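Local coordinates for protein blue-light receptor of the bluf-family (Rhodobacter sphaeroides, PDB 2BYC) that probably acts as a blue-light photoreceptor of the BLUF family, holding a flavin (here flavin mononucleotide) as its chromophore, at residues Met2-Ser7 with Leu82-Ala87; Ser12-Ala17 with Val48-Thr53; Gln25-Ser30 with Met95-Arg100. One frame throughout, in Å; residues are numbered along the deposited sequence.

Contact 1: Met2-Ser7 with Leu82-Ala87; sequences MDELVS and LEPITA
Leu5 and Ile85 cross at an oblique angle, with CG of Leu5 set 3.7 Å from CG1 of Ile85. The Ile85 chi1 of 50° places CG1 between its own N and carbonyl carbon, which turns the CG1-CD1 arm back over the Leu5-Val6 backbone; CD1 ends 4.1 Å from CB of Ser7. Leu5 CD2 reaches the backbone of Thr86 and Ala87. The Glu4 chain, bent at chi2, lays its carboxylate against Pro84, Glu4 OE1 being 3.2 Å from Pro84 CB, with a long, weak ion pair to Arg58. Val6 packs on helix 58-69, while its CB meets Leu82 CD1 at 4.0 Å. Ser7 and Glu83 form a hydrogen-bonded pair, joined by Ser7 N to Glu83 O (2.8 Å) and Glu83 N to Ser7 O (2.9 Å). Pro84 faces Val6 at a non-hydrogen-bonded position, where its missing N-H costs the pairing nothing, and Ile85 N then bonds to Leu5 O (2.8 Å, nearly straight at 169°). The Glu83 carboxylate is salt-bridged to Arg89. Backbone bonds therefore align neighbouring antiparallel strands of the BLUF domain's central sheet, 5-14 and 77-84, well away from the flavin, and Leu5-Ile85 and Val6-Leu82 add apolar packing.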
# COMPACT_ATOMS: atom_id res chain seq x y z
N MET A 2 -18.85 -10.68 -1.00
CA MET A 2 -18.07 -10.26 0.12
C MET A 2 -16.72 -10.91 0.12
O MET A 2 -15.81 -10.44 0.83
CB MET A 2 -18.79 -10.69 1.39
CG MET A 2 -19.58 -9.58 1.98
SD MET A 2 -20.26 -10.10 3.59
CE MET A 2 -21.99 -9.87 3.20
N ASP A 3 -16.57 -11.98 -0.66
CA ASP A 3 -15.35 -12.77 -0.64
C ASP A 3 -14.42 -12.51 -1.82
O ASP A 3 -13.24 -12.80 -1.75
CB ASP A 3 -15.70 -14.28 -0.64
CG ASP A 3 -16.53 -14.70 0.60
OD1 ASP A 3 -17.22 -15.76 0.56
OD2 ASP A 3 -16.47 -13.96 1.62
N GLU A 4 -14.97 -12.02 -2.91
CA GLU A 4 -14.19 -11.84 -4.12
C GLU A 4 -12.90 -11.03 -3.79
O GLU A 4 -12.93 -10.18 -2.92
CB GLU A 4 -15.06 -11.13 -5.15
CG GLU A 4 -14.58 -11.28 -6.58
CD GLU A 4 -13.34 -10.39 -6.94
OE1 GLU A 4 -13.46 -9.14 -6.92
OE2 GLU A 4 -12.26 -10.94 -7.22
N LEU A 5 -11.78 -11.33 -4.46
CA LEU A 5 -10.54 -10.65 -4.17
C LEU A 5 -10.55 -9.27 -4.85
O LEU A 5 -10.82 -9.16 -6.05
CB LEU A 5 -9.39 -11.50 -4.69
CG LEU A 5 -7.90 -11.35 -4.33
CD1 LEU A 5 -7.64 -11.62 -2.89
CD2 LEU A 5 -7.18 -12.43 -5.08
N VAL A 6 -10.22 -8.25 -4.08
CA VAL A 6 -10.08 -6.89 -4.64
C VAL A 6 -8.71 -6.28 -4.33
O VAL A 6 -8.02 -6.77 -3.51
CB VAL A 6 -11.18 -5.99 -4.14
CG1 VAL A 6 -12.54 -6.40 -4.79
CG2 VAL A 6 -11.20 -5.96 -2.60
N SER A 7 -8.32 -5.23 -5.04
CA SER A 7 -7.14 -4.43 -4.69
C SER A 7 -7.59 -2.99 -4.51
O SER A 7 -8.16 -2.43 -5.46
CB SER A 7 -6.10 -4.50 -5.84
OG SER A 7 -4.90 -3.77 -5.52
N LEU A 82 -10.37 0.82 -6.74
CA LEU A 82 -10.72 -0.37 -6.07
C LEU A 82 -11.13 -1.30 -7.17
O LEU A 82 -12.04 -1.05 -7.91
CB LEU A 82 -11.86 -0.12 -5.07
CG LEU A 82 -12.47 -1.45 -4.55
CD1 LEU A 82 -11.57 -2.07 -3.57
CD2 LEU A 82 -13.79 -1.17 -3.92
N GLU A 83 -10.40 -2.38 -7.29
CA GLU A 83 -10.50 -3.20 -8.47
C GLU A 83 -10.62 -4.66 -8.16
O GLU A 83 -9.82 -5.18 -7.43
CB GLU A 83 -9.23 -2.96 -9.36
CG GLU A 83 -9.02 -4.03 -10.38
CD GLU A 83 -7.68 -3.97 -11.07
OE1 GLU A 83 -7.60 -4.65 -12.13
OE2 GLU A 83 -6.73 -3.36 -10.54
N PRO A 84 -11.65 -5.31 -8.67
CA PRO A 84 -11.63 -6.74 -8.53
C PRO A 84 -10.41 -7.31 -9.20
O PRO A 84 -9.95 -6.79 -10.25
CB PRO A 84 -12.84 -7.17 -9.34
CG PRO A 84 -13.78 -6.05 -9.27
CD PRO A 84 -12.90 -4.82 -9.27
N ILE A 85 -9.88 -8.37 -8.62
CA ILE A 85 -8.72 -9.03 -9.21
C ILE A 85 -8.79 -10.54 -9.18
O ILE A 85 -9.31 -11.08 -8.28
CB ILE A 85 -7.43 -8.59 -8.48
CG1 ILE A 85 -7.54 -8.73 -6.94
CG2 ILE A 85 -7.03 -7.22 -8.98
CD1 ILE A 85 -6.15 -8.61 -6.18
N THR A 86 -8.13 -11.18 -10.15
CA THR A 86 -7.99 -12.65 -10.34
C THR A 86 -7.01 -13.20 -9.31
O THR A 86 -7.29 -14.18 -8.59
CB THR A 86 -7.47 -12.93 -11.82
OG1 THR A 86 -8.55 -12.72 -12.75
CG2 THR A 86 -6.88 -14.34 -12.04
N ALA A 87 -5.87 -12.52 -9.18
CA ALA A 87 -4.78 -13.05 -8.35
C ALA A 87 -4.15 -11.91 -7.66
O ALA A 87 -4.10 -10.87 -8.23
CB ALA A 87 -3.77 -13.67 -9.26

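Contact 2: Ser12-Ala17 with Val48-Thr53; sequences SRVRLA and VHFVQT. With FMN (flavin mononucleotide), chain C.
Ser12 and Phe50 pair backbone to backbone in antiparallel fashion, Ser12 N giving to Phe50 O (2.9 Å) and Phe50 N to Ser12 O. That Ser12 carbonyl takes a second, weak bond from His49 ND1, 3.3 Å away, with the oxygen at the edge of the imidazole. Val48 O is also held twice: Val14 N approaches from above its carbonyl plane (2.9 Å), and a water that also bonds weakly to Val14 O donates to it. Ser12 OG lies in the plane of the Phe50 ring at its edge, but it is hydrogen-bonded to His74 ND1. The ring itself is sandwiched. Val14 CG2 makes a CH-pi contact with one face, 3.7 Å from the centroid and 15° off the normal, and the flavin methyl C7M sits against the opposite face, 3.2 Å from Phe50 CD1. Gln52, with CG anti to its backbone N (chi1 -169°) and the chain extended, reaches the flavin: NE2 donates to N5 (3.1 Å) and O4 (3.0 Å), while OE1 is hydrogen-bonded to Tyr10 OH, the Tyr-Gln-flavin network of BLUF domains. Strand 49-55 runs between strands 5-14 and 40-45; Val14, Leu16 and Phe50 pack on Tyr45 of the latter, and Arg13 and Phe50 reach across to strand 74-75.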
# COMPACT_ATOMS: atom_id res chain seq x y z
N SER A 12 -2.52 9.28 0.77
CA SER A 12 -2.78 10.18 1.93
C SER A 12 -1.61 11.03 2.16
O SER A 12 -0.52 10.73 1.67
CB SER A 12 -3.06 9.42 3.21
OG SER A 12 -1.97 8.64 3.59
N ARG A 13 -1.83 12.12 2.90
CA ARG A 13 -0.75 12.95 3.39
C ARG A 13 -0.25 12.47 4.70
O ARG A 13 -1.01 12.26 5.64
CB ARG A 13 -1.24 14.36 3.69
CG ARG A 13 -1.07 15.28 2.58
CD ARG A 13 -0.10 16.40 2.96
NE ARG A 13 0.42 16.99 1.72
CZ ARG A 13 1.45 17.82 1.66
NH1 ARG A 13 2.09 18.16 2.80
NH2 ARG A 13 1.87 18.27 0.48
N VAL A 14 1.06 12.35 4.77
CA VAL A 14 1.74 11.95 5.98
C VAL A 14 1.46 12.90 7.13
O VAL A 14 1.45 14.09 6.96
CB VAL A 14 3.21 11.87 5.70
CG1 VAL A 14 4.01 12.00 6.91
CG2 VAL A 14 3.47 10.53 5.02
N ARG A 15 1.19 12.37 8.31
CA ARG A 15 1.03 13.22 9.43
C ARG A 15 1.70 12.59 10.66
O ARG A 15 1.04 12.22 11.66
CB ARG A 15 -0.43 13.51 9.64
CG ARG A 15 -0.63 14.71 10.48
CD ARG A 15 -1.87 14.51 11.30
NE ARG A 15 -2.27 15.76 11.90
CZ ARG A 15 -3.48 15.99 12.41
NH1 ARG A 15 -4.42 15.03 12.39
NH2 ARG A 15 -3.71 17.18 12.96
N LEU A 16 3.02 12.50 10.58
CA LEU A 16 3.84 11.69 11.50
C LEU A 16 4.58 12.55 12.53
O LEU A 16 5.31 13.44 12.17
CB LEU A 16 4.88 10.95 10.67
CG LEU A 16 4.39 9.99 9.60
CD1 LEU A 16 5.60 9.25 9.13
CD2 LEU A 16 3.44 9.05 10.25
N ALA A 17 4.41 12.26 13.82
CA ALA A 17 5.10 13.05 14.86
C ALA A 17 6.57 12.68 14.75
O ALA A 17 7.44 13.55 14.80
CB ALA A 17 4.52 12.73 16.25
N VAL A 48 6.21 12.55 2.43
CA VAL A 48 5.14 13.56 2.36
C VAL A 48 3.77 12.95 2.23
O VAL A 48 2.81 13.46 2.77
CB VAL A 48 5.40 14.50 1.16
CG1 VAL A 48 4.38 15.63 1.05
CG2 VAL A 48 6.82 15.08 1.27
N HIS A 49 3.70 11.87 1.46
CA HIS A 49 2.44 11.20 1.10
C HIS A 49 2.68 9.72 1.38
O HIS A 49 3.81 9.32 1.41
CB HIS A 49 2.21 11.35 -0.38
CG HIS A 49 1.73 12.72 -0.76
ND1 HIS A 49 0.51 13.21 -0.31
CD2 HIS A 49 2.32 13.72 -1.43
CE1 HIS A 49 0.36 14.44 -0.76
NE2 HIS A 49 1.43 14.77 -1.45
N PHE A 50 1.64 8.95 1.70
CA PHE A 50 1.70 7.45 1.61
C PHE A 50 0.85 7.11 0.45
O PHE A 50 -0.16 7.80 0.16
CB PHE A 50 0.94 6.89 2.80
CG PHE A 50 1.65 6.98 4.11
CD1 PHE A 50 1.09 7.68 5.20
CD2 PHE A 50 2.87 6.36 4.31
CE1 PHE A 50 1.75 7.69 6.46
CE2 PHE A 50 3.52 6.41 5.54
CZ PHE A 50 2.92 7.08 6.62
N VAL A 51 1.25 6.06 -0.27
CA VAL A 51 0.37 5.41 -1.25
C VAL A 51 0.33 3.98 -0.74
O VAL A 51 1.34 3.40 -0.51
CB VAL A 51 0.91 5.53 -2.70
CG1 VAL A 51 0.05 4.72 -3.63
CG2 VAL A 51 0.82 7.07 -3.17
N GLN A 52 -0.87 3.49 -0.47
CA GLN A 52 -1.03 2.12 0.02
C GLN A 52 -1.91 1.30 -0.91
O GLN A 52 -2.91 1.78 -1.38
CB GLN A 52 -1.50 2.08 1.49
CG GLN A 52 -1.38 0.69 1.99
CD GLN A 52 -1.80 0.54 3.41
OE1 GLN A 52 -2.69 1.24 3.91
NE2 GLN A 52 -1.17 -0.37 4.08
N THR A 53 -1.46 0.07 -1.21
CA THR A 53 -2.25 -0.89 -1.96
C THR A 53 -2.49 -2.07 -1.05
O THR A 53 -1.51 -2.61 -0.53
CB THR A 53 -1.45 -1.42 -3.10
OG1 THR A 53 -1.28 -0.36 -4.06
CG2 THR A 53 -2.19 -2.60 -3.78
N1 FMN C . -2.88 -1.31 9.99
C2 FMN C . -3.03 -2.59 9.50
O2 FMN C . -3.42 -3.51 10.26
N3 FMN C . -2.75 -2.89 8.21
C4 FMN C . -2.30 -1.88 7.43
O4 FMN C . -2.11 -2.11 6.28
C4A FMN C . -2.14 -0.58 7.90
N5 FMN C . -1.67 0.42 7.06
C5A FMN C . -1.58 1.75 7.50
C6 FMN C . -1.16 2.75 6.66
C7 FMN C . -0.99 4.08 7.09
C7M FMN C . -0.67 5.20 6.08
C8 FMN C . -1.30 4.38 8.40
C8M FMN C . -1.22 5.80 8.93
C9 FMN C . -1.75 3.38 9.26
C9A FMN C . -1.89 2.04 8.80
N10 FMN C . -2.32 1.00 9.66
C10 FMN C . -2.46 -0.29 9.18
C1' FMN C . -2.36 1.18 11.14
C2' FMN C . -3.83 1.02 11.45
O2' FMN C . -4.30 2.31 11.24
C3' FMN C . -4.17 0.50 12.85
O3' FMN C . -3.92 1.51 13.77
C4' FMN C . -3.45 -0.76 13.32
O4' FMN C . -3.85 -1.96 12.63
C5' FMN C . -3.77 -0.99 14.80
O5' FMN C . -2.77 -0.61 15.75
P FMN C . -3.05 -1.22 17.21
O1P FMN C . -1.89 -0.92 18.17
O2P FMN C . -4.32 -0.52 17.67
O3P FMN C . -3.24 -2.69 16.91
O HOH W 1 3.22 15.54 4.56

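Contact 3: Gln25-Ser30 with Met95-Arg100; sequences QIMRAS and MRIVSR. With FMN (flavin mononucleotide), chain C.
Met27 bends twice on its way to Met95 and Ile97: chi2 of -54° and chi3 of -70° fold the thioether over, bringing SD to 3.8 Å from Ile97 CB and CE to 3.4 Å from Met95 O. The same methyl also lies near Met95 CB and Ile97 N, so it rests on backbone as much as on side chain. Met95 leaves its CA toward the helix, but turns at chi2 and chi3 to carry its far end away, past the flavin O4, where CE stops 3.9 Å from that oxygen. Ser30 sets OG 3.6 Å from Met95 CB, and its CB presses over the pyrimidine end of the flavin, 3.2 Å from N3. One turn earlier Ile26 covers the same face further along: CG2 lies 3.7 Å from C9A and CD1 3.6 Å from C8. With an alanine in place of Ile26, CG2 and CD1 are gone, and the middle and dimethylbenzene end of the ring would probably lose their packing against the helix. Ala29 CB meets the ribityl chain at C4'. No hydrogen bond crosses between segment 25-30 of helix 19-37 and segment 95-100; they are joined by the Met27 thioether lying on Ile97 CB and on the Met95-Ile97 backbone. Ile26, Ala29 and Ser30 CB meet the flavin through carbon atoms, and Asn34, further along the helix, adds a polar hold.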
# COMPACT_ATOMS: atom_id res chain seq x y z
N GLN A 25 5.58 1.25 14.33
CA GLN A 25 4.31 0.80 14.93
C GLN A 25 3.30 0.42 13.85
O GLN A 25 2.53 -0.50 14.01
CB GLN A 25 3.68 1.91 15.78
CG GLN A 25 4.50 2.40 17.00
CD GLN A 25 3.97 3.74 17.72
OE1 GLN A 25 3.03 3.69 18.56
NE2 GLN A 25 4.64 4.88 17.46
N ILE A 26 3.28 1.15 12.74
CA ILE A 26 2.37 0.81 11.67
C ILE A 26 2.75 -0.52 11.11
O ILE A 26 1.88 -1.28 10.76
CB ILE A 26 2.36 1.84 10.56
CG1 ILE A 26 1.71 3.13 11.11
CG2 ILE A 26 1.70 1.24 9.36
CD1 ILE A 26 1.80 4.32 10.22
N MET A 27 4.04 -0.82 10.94
CA MET A 27 4.37 -2.13 10.30
C MET A 27 4.15 -3.26 11.22
O MET A 27 3.84 -4.37 10.78
CB MET A 27 5.82 -2.16 9.79
CG MET A 27 6.11 -1.15 8.68
SD MET A 27 5.01 -1.25 7.29
CE MET A 27 5.55 -2.78 6.64
N ARG A 28 4.37 -3.00 12.50
CA ARG A 28 4.20 -4.03 13.50
C ARG A 28 2.72 -4.41 13.54
O ARG A 28 2.38 -5.58 13.41
CB ARG A 28 4.63 -3.49 14.82
CG ARG A 28 4.51 -4.46 15.96
CD ARG A 28 4.97 -3.72 17.20
NE ARG A 28 5.17 -4.69 18.26
CZ ARG A 28 5.96 -4.51 19.32
NH1 ARG A 28 6.64 -3.36 19.49
NH2 ARG A 28 6.07 -5.50 20.22
N ALA A 29 1.86 -3.40 13.69
CA ALA A 29 0.42 -3.55 13.67
C ALA A 29 -0.11 -4.27 12.47
O ALA A 29 -0.92 -5.14 12.61
CB ALA A 29 -0.26 -2.19 13.77
N SER A 30 0.37 -3.89 11.28
CA SER A 30 -0.18 -4.33 10.04
C SER A 30 0.26 -5.75 9.73
O SER A 30 -0.50 -6.55 9.20
CB SER A 30 0.29 -3.40 8.94
OG SER A 30 1.63 -3.66 8.77
N MET A 95 2.41 -6.61 4.41
CA MET A 95 2.55 -5.17 4.07
C MET A 95 4.06 -5.07 3.86
O MET A 95 4.81 -5.49 4.67
CB MET A 95 2.01 -4.28 5.21
CG MET A 95 1.70 -2.80 4.87
SD MET A 95 1.26 -2.69 3.15
CE MET A 95 -0.33 -3.56 3.09
N ARG A 96 4.49 -4.66 2.69
CA ARG A 96 5.93 -4.40 2.53
C ARG A 96 6.02 -2.86 2.51
O ARG A 96 5.18 -2.22 1.87
CB ARG A 96 6.47 -4.96 1.23
CG ARG A 96 8.02 -4.96 1.28
CD ARG A 96 8.54 -5.40 -0.00
NE ARG A 96 10.00 -5.40 -0.12
CZ ARG A 96 10.81 -4.34 -0.06
NH1 ARG A 96 10.34 -3.12 0.23
NH2 ARG A 96 12.13 -4.50 -0.26
N ILE A 97 6.91 -2.26 3.26
CA ILE A 97 7.00 -0.78 3.18
C ILE A 97 8.06 -0.56 2.12
O ILE A 97 9.06 -1.31 2.04
CB ILE A 97 7.38 -0.11 4.48
CG1 ILE A 97 7.39 1.39 4.24
CG2 ILE A 97 8.68 -0.62 5.04
CD1 ILE A 97 7.49 2.23 5.43
N VAL A 98 7.80 0.45 1.29
CA VAL A 98 8.71 0.87 0.27
C VAL A 98 9.02 2.36 0.56
O VAL A 98 8.21 3.22 0.28
CB VAL A 98 8.15 0.71 -1.15
CG1 VAL A 98 9.17 1.18 -2.11
CG2 VAL A 98 7.87 -0.77 -1.47
N SER A 99 10.16 2.64 1.14
CA SER A 99 10.46 4.02 1.60
C SER A 99 11.10 4.88 0.52
O SER A 99 11.14 4.51 -0.61
CB SER A 99 11.37 3.97 2.83
OG SER A 99 12.60 3.44 2.35
N ARG A 100 11.52 6.08 0.89
CA ARG A 100 12.03 7.06 -0.08
C ARG A 100 13.15 6.50 -0.94
O ARG A 100 13.03 6.50 -2.15
CB ARG A 100 12.56 8.30 0.65
CG ARG A 100 12.56 9.61 -0.13
CD ARG A 100 12.98 10.74 0.82
NE ARG A 100 12.03 10.76 1.96
CZ ARG A 100 12.33 10.50 3.24
NH1 ARG A 100 13.58 10.25 3.63
NH2 ARG A 100 11.37 10.52 4.15
N1 FMN C . -2.88 -1.31 9.99
C2 FMN C . -3.03 -2.59 9.50
O2 FMN C . -3.42 -3.51 10.26
N3 FMN C . -2.75 -2.89 8.21
C4 FMN C . -2.30 -1.88 7.43
O4 FMN C . -2.11 -2.11 6.28
C4A FMN C . -2.14 -0.58 7.90
N5 FMN C . -1.67 0.42 7.06
C5A FMN C . -1.58 1.75 7.50
C6 FMN C . -1.16 2.75 6.66
C7 FMN C . -0.99 4.08 7.09
C7M FMN C . -0.67 5.20 6.08
C8 FMN C . -1.30 4.38 8.40
C8M FMN C . -1.22 5.80 8.93
C9 FMN C . -1.75 3.38 9.26
C9A FMN C . -1.89 2.04 8.80
N10 FMN C . -2.32 1.00 9.66
C10 FMN C . -2.46 -0.29 9.18
C1' FMN C . -2.36 1.18 11.14
C2' FMN C . -3.83 1.02 11.45
O2' FMN C . -4.30 2.31 11.24
C3' FMN C . -4.17 0.50 12.85
O3' FMN C . -3.92 1.51 13.77
C4' FMN C . -3.45 -0.76 13.32
O4' FMN C . -3.85 -1.96 12.63
C5' FMN C . -3.77 -0.99 14.80
O5' FMN C . -2.77 -0.61 15.75
P FMN C . -3.05 -1.22 17.21
O1P FMN C . -1.89 -0.92 18.17
O2P FMN C . -4.32 -0.52 17.67
O3P FMN C . -3.24 -2.69 16.91

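Contacts 2 and 3, with centres 11 Å apart, both touch the flavin: the strand pair of 12-17 with 48-53 brings Phe50 to its dimethyl end and Gln52 to N5 and O4, and segment 25-30 of helix 19-37 covers one ring face. They also meet directly, Gln52 NE2 lying 3.4 Å from Met95 CE. Asp71 and Asn34 add further hydrogen bonds to the chromophore. Contact 1 stands apart, 24 Å centre to centre from contact 2 and 22 Å from contact 3, with the side chain of Ser7 about 12 Å from the flavin. Strand 5-14 nevertheless runs through contacts 1 and 2; in the modelled conformer Ser7 also comes near Thr53, a contact that depends on which conformer is taken.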